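Local atomic coordinates of probable 3-hydroxybutyryl-CoA dehydrogenase (Escherichia coli, PDB entry 3MOG), a protein that oxidises 3-hydroxyadipyl-CoA to 3-oxoadipyl-CoA with NAD+ as the hydride acceptor, a step of bacterial phenylacetate degradation. Residues W203-E208 against E214-A219; V293-V298 against K367-L372; M305-E308 against V314-I317. One frame throughout, in Å; residues are numbered along the deposited sequence.

Interaction 1: W203-E208 against E214-A219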
ATOM      1  N   TRP C 203     -18.898   5.299  -3.881  1.00 44.10           N
ATOM      2  CA  TRP C 203     -18.191   4.741  -5.049  1.00 42.00           C
ATOM      3  C   TRP C 203     -18.063   3.213  -5.021  1.00 43.25           C
ATOM      4  O   TRP C 203     -18.221   2.553  -6.059  1.00 48.21           O
ATOM      5  CB  TRP C 203     -16.817   5.374  -5.205  1.00 40.28           C
ATOM      6  CG  TRP C 203     -16.862   6.856  -5.492  1.00 49.09           C
ATOM      7  CD1 TRP C 203     -16.331   7.857  -4.727  1.00 48.81           C
ATOM      8  CD2 TRP C 203     -17.455   7.495  -6.633  1.00 53.35           C
ATOM      9  NE1 TRP C 203     -16.564   9.083  -5.314  1.00 50.94           N
ATOM     10  CE2 TRP C 203     -17.257   8.889  -6.481  1.00 55.27           C
ATOM     11  CE3 TRP C 203     -18.131   7.026  -7.773  1.00 56.24           C
ATOM     12  CZ2 TRP C 203     -17.716   9.820  -7.421  1.00 51.81           C
ATOM     13  CZ3 TRP C 203     -18.589   7.957  -8.707  1.00 55.88           C
ATOM     14  CH2 TRP C 203     -18.369   9.335  -8.525  1.00 43.81           C
ATOM     15  N   ARG C 204     -17.802   2.653  -3.840  1.00 43.23           N
ATOM     16  CA  ARG C 204     -17.719   1.202  -3.695  1.00 47.02           C
ATOM     17  C   ARG C 204     -19.065   0.527  -3.939  1.00 46.65           C
ATOM     18  O   ARG C 204     -19.132  -0.501  -4.619  1.00 46.02           O
ATOM     19  CB  ARG C 204     -17.180   0.819  -2.328  1.00 47.41           C
ATOM     20  CG  ARG C 204     -15.672   0.721  -2.312  1.00 54.62           C
ATOM     21  CD  ARG C 204     -15.224   0.267  -0.972  1.00 58.57           C
ATOM     22  NE  ARG C 204     -15.404  -1.167  -0.776  1.00 50.57           N
ATOM     23  CZ  ARG C 204     -14.409  -1.989  -0.472  1.00 52.76           C
ATOM     24  NH1 ARG C 204     -13.175  -1.508  -0.353  1.00 49.24           N
ATOM     25  NH2 ARG C 204     -14.640  -3.282  -0.287  1.00 47.12           N
ATOM     26  N   ALA C 205     -20.124   1.127  -3.399  1.00 44.12           N
ATOM     27  CA  ALA C 205     -21.489   0.649  -3.607  1.00 50.08           C
ATOM     28  C   ALA C 205     -21.826   0.717  -5.102  1.00 47.46           C
ATOM     29  O   ALA C 205     -22.289  -0.259  -5.678  1.00 45.59           O
ATOM     30  CB  ALA C 205     -22.481   1.475  -2.767  1.00 44.04           C
ATOM     31  N   LEU C 206     -21.519   1.859  -5.714  1.00 48.35           N
ATOM     32  CA  LEU C 206     -21.685   2.074  -7.154  1.00 54.31           C
ATOM     33  C   LEU C 206     -20.925   1.078  -8.034  1.00 59.77           C
ATOM     34  O   LEU C 206     -21.487   0.579  -9.006  1.00 62.53           O
ATOM     35  CB  LEU C 206     -21.281   3.497  -7.519  1.00 53.36           C
ATOM     36  CG  LEU C 206     -21.866   4.143  -8.766  1.00 58.27           C
ATOM     37  CD1 LEU C 206     -23.309   3.696  -9.021  1.00 58.10           C
ATOM     38  CD2 LEU C 206     -21.796   5.638  -8.573  1.00 56.01           C
ATOM     39  N   GLU C 207     -19.675   0.768  -7.674  1.00 56.18           N
ATOM     40  CA  GLU C 207     -18.841  -0.156  -8.456  1.00 52.22           C
ATOM     41  C   GLU C 207     -19.379  -1.572  -8.375  1.00 50.66           C
ATOM     42  O   GLU C 207     -19.174  -2.366  -9.290  1.00 57.70           O
ATOM     43  CB  GLU C 207     -17.374  -0.118  -7.981  1.00 55.22           C
ATOM     44  CG  GLU C 207     -16.355  -0.791  -8.920  1.00 61.70           C
ATOM     45  CD  GLU C 207     -14.893  -0.494  -8.569  1.00 60.90           C
ATOM     46  OE1 GLU C 207     -14.630   0.094  -7.502  1.00 66.29           O
ATOM     47  OE2 GLU C 207     -13.998  -0.843  -9.368  1.00 58.66           O
ATOM     48  N   GLU C 208     -20.060  -1.900  -7.282  1.00 44.90           N
ATOM     49  CA  GLU C 208     -20.631  -3.238  -7.144  1.00 43.54           C
ATOM     50  C   GLU C 208     -22.125  -3.353  -7.512  1.00 41.46           C
ATOM     51  O   GLU C 208     -22.711  -4.418  -7.342  1.00 40.39           O
ATOM     52  CB  GLU C 208     -20.341  -3.812  -5.760  1.00 47.51           C
ATOM     53  CG  GLU C 208     -18.939  -4.410  -5.644  1.00 57.54           C
ATOM     54  CD  GLU C 208     -18.607  -4.915  -4.245  1.00 53.79           C
ATOM     55  OE1 GLU C 208     -19.307  -5.812  -3.747  1.00 54.58           O
ATOM     56  OE2 GLU C 208     -17.627  -4.423  -3.649  1.00 62.74           O
ATOM     57  N   GLU C 214     -29.020   7.346  -7.487  1.00 58.02           N
ATOM     58  CA  GLU C 214     -30.168   8.051  -6.900  1.00 58.16           C
ATOM     59  C   GLU C 214     -30.641   7.385  -5.620  1.00 49.43           C
ATOM     60  O   GLU C 214     -31.132   8.046  -4.723  1.00 51.08           O
ATOM     61  CB  GLU C 214     -31.373   8.090  -7.874  1.00 60.65           C
ATOM     62  CG  GLU C 214     -31.048   8.354  -9.328  1.00 67.17           C
ATOM     63  CD  GLU C 214     -30.856   7.071 -10.127  1.00 74.59           C
ATOM     64  OE1 GLU C 214     -31.809   6.261 -10.206  1.00 72.50           O
ATOM     65  OE2 GLU C 214     -29.754   6.879 -10.684  1.00 75.04           O
ATOM     66  N   VAL C 215     -30.519   6.064  -5.556  1.00 52.70           N
ATOM     67  CA  VAL C 215     -30.969   5.310  -4.389  1.00 49.64           C
ATOM     68  C   VAL C 215     -29.955   5.479  -3.233  1.00 53.19           C
ATOM     69  O   VAL C 215     -30.350   5.709  -2.082  1.00 47.51           O
ATOM     70  CB  VAL C 215     -31.257   3.829  -4.763  1.00 45.95           C
ATOM     71  CG1 VAL C 215     -31.573   2.991  -3.537  1.00 56.62           C
ATOM     72  CG2 VAL C 215     -32.428   3.752  -5.749  1.00 49.15           C
ATOM     73  N   ILE C 216     -28.660   5.399  -3.558  1.00 48.59           N
ATOM     74  CA  ILE C 216     -27.592   5.663  -2.592  1.00 42.99           C
ATOM     75  C   ILE C 216     -27.730   7.068  -2.013  1.00 46.95           C
ATOM     76  O   ILE C 216     -27.703   7.236  -0.790  1.00 46.81           O
ATOM     77  CB  ILE C 216     -26.194   5.525  -3.234  1.00 39.28           C
ATOM     78  CG1 ILE C 216     -26.045   4.153  -3.902  1.00 40.52           C
ATOM     79  CG2 ILE C 216     -25.108   5.803  -2.193  1.00 39.66           C
ATOM     80  CD1 ILE C 216     -24.728   3.936  -4.691  1.00 48.32           C
ATOM     81  N   ASP C 217     -27.913   8.068  -2.883  1.00 47.23           N
ATOM     82  CA  ASP C 217     -28.119   9.453  -2.433  1.00 50.48           C
ATOM     83  C   ASP C 217     -29.376   9.658  -1.569  1.00 54.39           C
ATOM     84  O   ASP C 217     -29.386  10.490  -0.651  1.00 50.04           O
ATOM     85  CB  ASP C 217     -28.158  10.420  -3.619  1.00 53.35           C
ATOM     86  CG  ASP C 217     -26.782  10.671  -4.228  1.00 59.04           C
ATOM     87  OD1 ASP C 217     -25.753  10.275  -3.641  1.00 62.57           O
ATOM     88  OD2 ASP C 217     -26.732  11.265  -5.316  1.00 58.01           O
ATOM     89  N   ALA C 218     -30.423   8.890  -1.854  1.00 52.76           N
ATOM     90  CA  ALA C 218     -31.690   9.041  -1.136  1.00 57.44           C
ATOM     91  C   ALA C 218     -31.610   8.444   0.260  1.00 52.61           C
ATOM     92  O   ALA C 218     -32.157   9.000   1.202  1.00 51.78           O
ATOM     93  CB  ALA C 218     -32.837   8.413  -1.923  1.00 56.85           C
ATOM     94  N   ALA C 219     -30.931   7.307   0.378  1.00 50.91           N
ATOM     95  CA  ALA C 219     -30.702   6.677   1.668  1.00 47.59           C
ATOM     96  C   ALA C 219     -29.901   7.602   2.571  1.00 51.18           C
ATOM     97  O   ALA C 219     -30.253   7.803   3.727  1.00 54.23           O
ATOM     98  CB  ALA C 219     -29.981   5.346   1.499  1.00 50.37           C
TER

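Interaction 2: V293-V298 against K367-L372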
ATOM      1  N   VAL C 293     -38.991   6.781  -5.869  1.00 85.50           N
ATOM      2  CA  VAL C 293     -40.368   6.425  -5.519  1.00 90.77           C
ATOM      3  C   VAL C 293     -40.453   5.540  -4.272  1.00 89.99           C
ATOM      4  O   VAL C 293     -41.077   5.917  -3.273  1.00 92.41           O
ATOM      5  CB  VAL C 293     -41.132   5.753  -6.710  1.00 89.65           C
ATOM      6  CG1 VAL C 293     -42.587   5.503  -6.338  1.00 91.58           C
ATOM      7  CG2 VAL C 293     -41.049   6.610  -7.978  1.00 89.12           C
ATOM      8  N   GLY C 294     -39.832   4.368  -4.331  1.00 83.19           N
ATOM      9  CA  GLY C 294     -40.024   3.379  -3.286  1.00 81.15           C
ATOM     10  C   GLY C 294     -41.111   2.407  -3.688  1.00 74.69           C
ATOM     11  O   GLY C 294     -41.906   2.686  -4.585  1.00 72.72           O
ATOM     12  N   LEU C 295     -41.146   1.262  -3.019  1.00 64.51           N
ATOM     13  CA  LEU C 295     -42.045   0.186  -3.402  1.00 63.86           C
ATOM     14  C   LEU C 295     -43.507   0.538  -3.146  1.00 61.59           C
ATOM     15  O   LEU C 295     -43.835   1.167  -2.138  1.00 60.44           O
ATOM     16  CB  LEU C 295     -41.637  -1.105  -2.692  1.00 56.20           C
ATOM     17  CG  LEU C 295     -40.203  -1.547  -3.032  1.00 67.41           C
ATOM     18  CD1 LEU C 295     -39.639  -2.476  -1.955  1.00 59.58           C
ATOM     19  CD2 LEU C 295     -40.078  -2.176  -4.453  1.00 62.64           C
ATOM     20  N   GLU C 296     -44.374   0.162  -4.088  1.00 71.05           N
ATOM     21  CA  GLU C 296     -45.822   0.369  -3.959  1.00 74.98           C
ATOM     22  C   GLU C 296     -46.353  -0.353  -2.725  1.00 73.28           C
ATOM     23  O   GLU C 296     -45.781  -1.368  -2.302  1.00 71.48           O
ATOM     24  CB  GLU C 296     -46.566  -0.122  -5.209  1.00 80.05           C
ATOM     25  CG  GLU C 296     -46.649   0.896  -6.352  1.00 90.61           C
ATOM     26  CD  GLU C 296     -45.349   1.041  -7.135  1.00 98.97           C
ATOM     27  OE1 GLU C 296     -44.612   0.041  -7.289  1.00104.54           O
ATOM     28  OE2 GLU C 296     -45.069   2.162  -7.610  1.00100.02           O
ATOM     29  N   ALA C 297     -47.428   0.185  -2.149  1.00 69.87           N
ATOM     30  CA  ALA C 297     -48.047  -0.400  -0.962  1.00 72.34           C
ATOM     31  C   ALA C 297     -48.491  -1.827  -1.235  1.00 76.72           C
ATOM     32  O   ALA C 297     -49.184  -2.103  -2.218  1.00 78.09           O
ATOM     33  CB  ALA C 297     -49.218   0.444  -0.477  1.00 66.14           C
ATOM     34  N   VAL C 298     -48.035  -2.739  -0.386  1.00 80.33           N
ATOM     35  CA  VAL C 298     -48.538  -4.101  -0.399  1.00 85.33           C
ATOM     36  C   VAL C 298     -49.921  -4.046   0.266  1.00 89.87           C
ATOM     37  O   VAL C 298     -50.139  -3.236   1.180  1.00 89.17           O
ATOM     38  CB  VAL C 298     -47.577  -5.073   0.326  1.00 82.13           C
ATOM     39  CG1 VAL C 298     -47.817  -6.504  -0.131  1.00 86.19           C
ATOM     40  CG2 VAL C 298     -46.134  -4.698   0.038  1.00 84.31           C
ATOM     41  N   LYS C 367     -44.400  -9.467   3.509  1.00 54.02           N
ATOM     42  CA  LYS C 367     -44.809  -9.245   4.916  1.00 65.97           C
ATOM     43  C   LYS C 367     -43.973  -8.156   5.613  1.00 68.85           C
ATOM     44  O   LYS C 367     -44.526  -7.269   6.284  1.00 71.77           O
ATOM     45  CB  LYS C 367     -44.743 -10.539   5.737  1.00 62.79           C
ATOM     46  CG  LYS C 367     -45.854 -11.534   5.452  1.00 76.91           C
ATOM     47  CD  LYS C 367     -45.635 -12.827   6.234  1.00 86.53           C
ATOM     48  CE  LYS C 367     -46.738 -13.843   5.956  1.00 87.97           C
ATOM     49  NZ  LYS C 367     -46.627 -15.032   6.853  1.00 87.44           N
ATOM     50  N   ALA C 368     -42.650  -8.232   5.437  1.00 66.97           N
ATOM     51  CA  ALA C 368     -41.719  -7.258   6.005  1.00 63.74           C
ATOM     52  C   ALA C 368     -41.867  -5.879   5.366  1.00 61.38           C
ATOM     53  O   ALA C 368     -41.801  -4.872   6.068  1.00 58.02           O
ATOM     54  CB  ALA C 368     -40.286  -7.757   5.889  1.00 63.92           C
ATOM     55  N   ILE C 369     -42.075  -5.840   4.047  1.00 59.68           N
ATOM     56  CA  ILE C 369     -42.257  -4.567   3.333  1.00 61.11           C
ATOM     57  C   ILE C 369     -43.542  -3.882   3.811  1.00 62.55           C
ATOM     58  O   ILE C 369     -43.542  -2.667   4.064  1.00 64.14           O
ATOM     59  CB  ILE C 369     -42.268  -4.748   1.777  1.00 60.35           C
ATOM     60  CG1 ILE C 369     -40.907  -5.242   1.284  1.00 57.26           C
ATOM     61  CG2 ILE C 369     -42.648  -3.437   1.057  1.00 53.20           C
ATOM     62  CD1 ILE C 369     -40.862  -5.640  -0.196  1.00 62.08           C
ATOM     63  N   TYR C 370     -44.612  -4.675   3.951  1.00 56.53           N
ATOM     64  CA  TYR C 370     -45.904  -4.184   4.436  1.00 64.47           C
ATOM     65  C   TYR C 370     -45.757  -3.552   5.819  1.00 63.30           C
ATOM     66  O   TYR C 370     -46.141  -2.402   6.018  1.00 64.55           O
ATOM     67  CB  TYR C 370     -46.976  -5.300   4.465  1.00 65.42           C
ATOM     68  CG  TYR C 370     -48.306  -4.847   5.067  1.00 73.45           C
ATOM     69  CD1 TYR C 370     -49.256  -4.162   4.294  1.00 78.40           C
ATOM     70  CD2 TYR C 370     -48.605  -5.084   6.414  1.00 78.70           C
ATOM     71  CE1 TYR C 370     -50.467  -3.724   4.848  1.00 80.94           C
ATOM     72  CE2 TYR C 370     -49.805  -4.648   6.979  1.00 87.47           C
ATOM     73  CZ  TYR C 370     -50.733  -3.974   6.192  1.00 90.43           C
ATOM     74  OH  TYR C 370     -51.918  -3.554   6.758  1.00 91.40           O
ATOM     75  N   TYR C 371     -45.198  -4.313   6.756  1.00 62.48           N
ATOM     76  CA  TYR C 371     -44.974  -3.844   8.123  1.00 67.42           C
ATOM     77  C   TYR C 371     -44.292  -2.482   8.181  1.00 68.61           C
ATOM     78  O   TYR C 371     -44.695  -1.613   8.963  1.00 69.64           O
ATOM     79  CB  TYR C 371     -44.156  -4.868   8.919  1.00 65.63           C
ATOM     80  CG  TYR C 371     -43.715  -4.354  10.270  1.00 71.99           C
ATOM     81  CD1 TYR C 371     -42.374  -4.015  10.512  1.00 70.81           C
ATOM     82  CD2 TYR C 371     -44.639  -4.180  11.303  1.00 73.81           C
ATOM     83  CE1 TYR C 371     -41.969  -3.529  11.751  1.00 69.38           C
ATOM     84  CE2 TYR C 371     -44.247  -3.691  12.544  1.00 69.91           C
ATOM     85  CZ  TYR C 371     -42.912  -3.375  12.764  1.00 78.43           C
ATOM     86  OH  TYR C 371     -42.528  -2.896  13.993  1.00 84.92           O
ATOM     87  N   LEU C 372     -43.268  -2.308   7.346  1.00 63.59           N
ATOM     88  CA  LEU C 372     -42.481  -1.085   7.326  1.00 62.88           C
ATOM     89  C   LEU C 372     -43.268   0.097   6.788  1.00 64.38           C
ATOM     90  O   LEU C 372     -43.211   1.192   7.358  1.00 61.59           O
ATOM     91  CB  LEU C 372     -41.198  -1.287   6.511  1.00 63.74           C
ATOM     92  CG  LEU C 372     -40.136  -2.191   7.141  1.00 58.87           C
ATOM     93  CD1 LEU C 372     -39.036  -2.514   6.143  1.00 61.09           C
ATOM     94  CD2 LEU C 372     -39.571  -1.547   8.392  1.00 56.95           C
TER

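Interaction 3: M305-E308 against V314-I317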
ATOM      1  N   MET C 305     -49.607 -11.944  10.934  1.00 86.62           N
ATOM      2  CA  MET C 305     -50.469 -12.376  12.029  1.00 89.87           C
ATOM      3  C   MET C 305     -49.900 -11.985  13.394  1.00 90.51           C
ATOM      4  O   MET C 305     -50.660 -11.653  14.314  1.00 90.32           O
ATOM      5  CB  MET C 305     -50.739 -13.885  11.964  1.00 91.80           C
ATOM      6  CG  MET C 305     -51.704 -14.316  10.851  1.00100.34           C
ATOM      7  SD  MET C 305     -53.317 -13.488  10.875  1.00112.15           S
ATOM      8  CE  MET C 305     -53.964 -13.989  12.478  1.00105.80           C
ATOM      9  N   LYS C 306     -48.569 -12.015  13.514  1.00 86.37           N
ATOM     10  CA  LYS C 306     -47.892 -11.735  14.787  1.00 84.02           C
ATOM     11  C   LYS C 306     -46.585 -10.957  14.593  1.00 82.44           C
ATOM     12  O   LYS C 306     -45.660 -11.425  13.922  1.00 78.13           O
ATOM     13  CB  LYS C 306     -47.632 -13.043  15.540  1.00 84.00           C
ATOM     14  CG  LYS C 306     -47.193 -12.887  16.989  1.00 86.13           C
ATOM     15  CD  LYS C 306     -46.784 -14.240  17.558  1.00 91.95           C
ATOM     16  CE  LYS C 306     -46.030 -14.103  18.868  1.00 94.44           C
ATOM     17  NZ  LYS C 306     -45.439 -15.412  19.271  1.00 91.20           N
ATOM     18  N   VAL C 307     -46.531  -9.766  15.188  1.00 82.12           N
ATOM     19  CA  VAL C 307     -45.352  -8.900  15.136  1.00 80.96           C
ATOM     20  C   VAL C 307     -44.773  -8.714  16.538  1.00 83.63           C
ATOM     21  O   VAL C 307     -45.464  -8.251  17.448  1.00 87.02           O
ATOM     22  CB  VAL C 307     -45.681  -7.512  14.528  1.00 77.61           C
ATOM     23  CG1 VAL C 307     -44.464  -6.612  14.564  1.00 71.09           C
ATOM     24  CG2 VAL C 307     -46.178  -7.653  13.103  1.00 78.20           C
ATOM     25  N   GLU C 308     -43.501  -9.064  16.701  1.00 84.38           N
ATOM     26  CA  GLU C 308     -42.856  -8.999  18.004  1.00 84.65           C
ATOM     27  C   GLU C 308     -41.469  -8.347  17.945  1.00 85.76           C
ATOM     28  O   GLU C 308     -40.495  -8.961  17.484  1.00 82.95           O
ATOM     29  CB  GLU C 308     -42.772 -10.398  18.606  1.00 84.47           C
ATOM     30  CG  GLU C 308     -42.461 -10.415  20.084  1.00 89.92           C
ATOM     31  CD  GLU C 308     -42.050 -11.788  20.565  1.00 93.37           C
ATOM     32  OE1 GLU C 308     -42.537 -12.796  19.999  1.00 91.88           O
ATOM     33  OE2 GLU C 308     -41.236 -11.854  21.508  1.00 93.37           O
ATOM     34  N   VAL C 314     -33.901  -6.504  16.174  1.00 59.69           N
ATOM     35  CA  VAL C 314     -34.595  -7.651  15.605  1.00 58.40           C
ATOM     36  C   VAL C 314     -36.107  -7.456  15.784  1.00 62.20           C
ATOM     37  O   VAL C 314     -36.578  -7.138  16.888  1.00 59.61           O
ATOM     38  CB  VAL C 314     -34.143  -9.001  16.255  1.00 61.42           C
ATOM     39  CG1 VAL C 314     -34.719 -10.189  15.508  1.00 67.70           C
ATOM     40  CG2 VAL C 314     -32.622  -9.128  16.299  1.00 62.42           C
ATOM     41  N   THR C 315     -36.852  -7.621  14.689  1.00 60.98           N
ATOM     42  CA  THR C 315     -38.314  -7.765  14.723  1.00 59.44           C
ATOM     43  C   THR C 315     -38.716  -9.101  14.090  1.00 65.24           C
ATOM     44  O   THR C 315     -38.305  -9.417  12.965  1.00 65.81           O
ATOM     45  CB  THR C 315     -39.016  -6.633  13.971  1.00 56.98           C
ATOM     46  OG1 THR C 315     -38.517  -5.378  14.434  1.00 63.42           O
ATOM     47  CG2 THR C 315     -40.518  -6.673  14.214  1.00 61.97           C
ATOM     48  N   GLU C 316     -39.507  -9.895  14.807  1.00 66.12           N
ATOM     49  CA  GLU C 316     -40.010 -11.126  14.209  1.00 69.30           C
ATOM     50  C   GLU C 316     -41.458 -10.988  13.723  1.00 67.67           C
ATOM     51  O   GLU C 316     -42.370 -10.673  14.487  1.00 71.67           O
ATOM     52  CB  GLU C 316     -39.684 -12.366  15.067  1.00 68.94           C
ATOM     53  CG  GLU C 316     -40.800 -13.152  15.704  1.00 85.46           C
ATOM     54  CD  GLU C 316     -40.283 -14.461  16.274  1.00 98.87           C
ATOM     55  OE1 GLU C 316     -40.757 -15.529  15.826  1.00100.77           O
ATOM     56  OE2 GLU C 316     -39.382 -14.423  17.145  1.00104.09           O
ATOM     57  N   ILE C 317     -41.620 -11.152  12.414  1.00 68.83           N
ATOM     58  CA  ILE C 317     -42.876 -10.931  11.707  1.00 67.55           C
ATOM     59  C   ILE C 317     -43.265 -12.287  11.129  1.00 70.49           C
ATOM     60  O   ILE C 317     -42.676 -12.729  10.143  1.00 72.56           O
ATOM     61  CB  ILE C 317     -42.684  -9.877  10.588  1.00 66.11           C
ATOM     62  CG1 ILE C 317     -42.088  -8.586  11.164  1.00 63.45           C
ATOM     63  CG2 ILE C 317     -43.984  -9.570   9.906  1.00 65.91           C
ATOM     64  CD1 ILE C 317     -41.550  -7.628  10.139  1.00 45.28           C
TER

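Interaction 1: W203-E208 against E214-A219
A205 and I216 mark the closest backbone approach, their CA atoms 8.0 Å apart, between the last turn of helix 196-207 and the early part of helix 213-223. A short connection from E208 to E214 carries the chain from the first helix into the second. No hydrogen bond spans the pair; the contact is apolar packing over a small area.

I216 is the residue of the second helix that makes the contact, meeting A205 and L206. Its CG1 branch lies anti to its own carbonyl carbon (chi1 -54°) and continues extended to CD1 (chi2 175°), which makes the side chain a straight arm reaching across to the other helix. The methyl end CD1 stops 3.8 Å from A205 CB, a small side chain whose CB bond points toward the arm. The same CD1 lies 4.0 Å from the backbone N of L206 and 4.5 Å from L206 CB. A single methyl is therefore set against the boundary between two consecutive residues and touches backbone as well as side chain.

L206 and I216 both also rest on L231 of helix 230-237, which adds a third wall to the small apolar cluster. D217, next to I216, is held by three bonds: OD1 accepts from the backbone N of L231, while OD2 meets the backbone N of E232 and the hydroxyl of Y283. This ties the second helix to the first turn of helix 230-237. The contact thus joins consecutive helices 196-207 and 213-223, with helix 230-237 alongside, in the largely helical C-terminal domain of the 3-hydroxyacyl-CoA dehydrogenase family.

Interaction 2: V293-V298 against K367-L372
The backbone O of V298 meets the Y370 ring at its edge and in its plane, 3.4 Å from CD1 and 3.7 Å from CE1. The ring is brought there by a first torsion that places CG opposite the backbone N (chi1 176°), and its edge rather than a face is turned to the carbonyl. No hydrogen bond joins the two segments directly, yet Q373, one residue beyond L372, holds the loop from the same helix: its OE1 accepts from V298 N and its NE2 donates to E296 O.

The rest of the contact is aliphatic. V298 CB lies 4.2 Å from Y370 CB, and V298 CG2 meets I369 CG2 at 3.8 Å, the two side chains crossing at about a right angle. I369 uses its other branch for L295: the CG1 arm is extended (chi2 172°), and its CD1 end comes to 3.8 Å from L295 CD1, again crosswise.

Helix 362-373 is the connection between parallel strands 351-356 and 378-381, a beta-alpha-beta unit of the reduced Rossmann-fold domain, and residues 293-298 run over its outer flank as an irregular strap. L295 also forms backbone hydrogen bonds with V379 and packs on Q381, so the strap touches both the helix and outermost strand 378-381. I369, buried between, reaches I354 of strand 351-356 as well.

Interaction 3: M305-E308 against V314-I317
V307 faces I317 as an antiparallel non-hydrogen-bonded pair with CA atoms 4.7 Å apart, and E308 pairs with E316 next to it as a hydrogen-bonded one. This second pair is closed by two backbone bonds: E308 N to E316 O at 3.0 Å and 156°, and E316 N to E308 O at 3.0 Å and 170°. Around them V307 CA and I317 CA each direct a C-H at a carbonyl, E316 O and K306 O respectively. E316 O thus receives both an amide and a CA-H.

On the face carrying V307, T315 and I317, methyls pack together. V307 CG1, placed opposite its backbone N (chi1 177°), lies 4.0 Å from T315 CG2, a diagonal neighbour, while V307 CG2 is 4.3 Å from I317 CG2.

The other face is loose and polar. E308 extends its chain away from the strand beside E316, leaving E308 OE1 4.6 Å from E316 OE2, a like-charged approach. K306 probably eases it through a long salt bridge of NZ to E308 OE1 at 4.0 Å, and K310 and R339 form weak, long ion pairs with E316.

The two strands make a beta hairpin at one edge of the mixed sheet: 307-309 is outermost within the chain, strand 320-324 follows on the far flank of 314-317, and helix 362-373 covers the methyl face.

Interaction 1 comes first along the chain, within the sequence range of the first 3-hydroxyacyl-CoA dehydrogenase C-terminal domain. Then 293-298 opens interaction 2, the hairpin of interaction 3 follows, and 367-372 returns to complete interaction 2. Both involve the six-stranded mixed sheet and helix 362-373, which lies in the reduced Rossmann-fold range. Their centres are about 15 Å apart, and Y371 CE2 lies 3.6 Å from V307 CG1. Together they tie the loop and the hairpin to this helix of the second Rossmann-type sheet. Interaction 1, its centre about 21 Å from that of interaction 2 and about 30 Å from that of interaction 3, touches neither and belongs to a separate helical part of the chain.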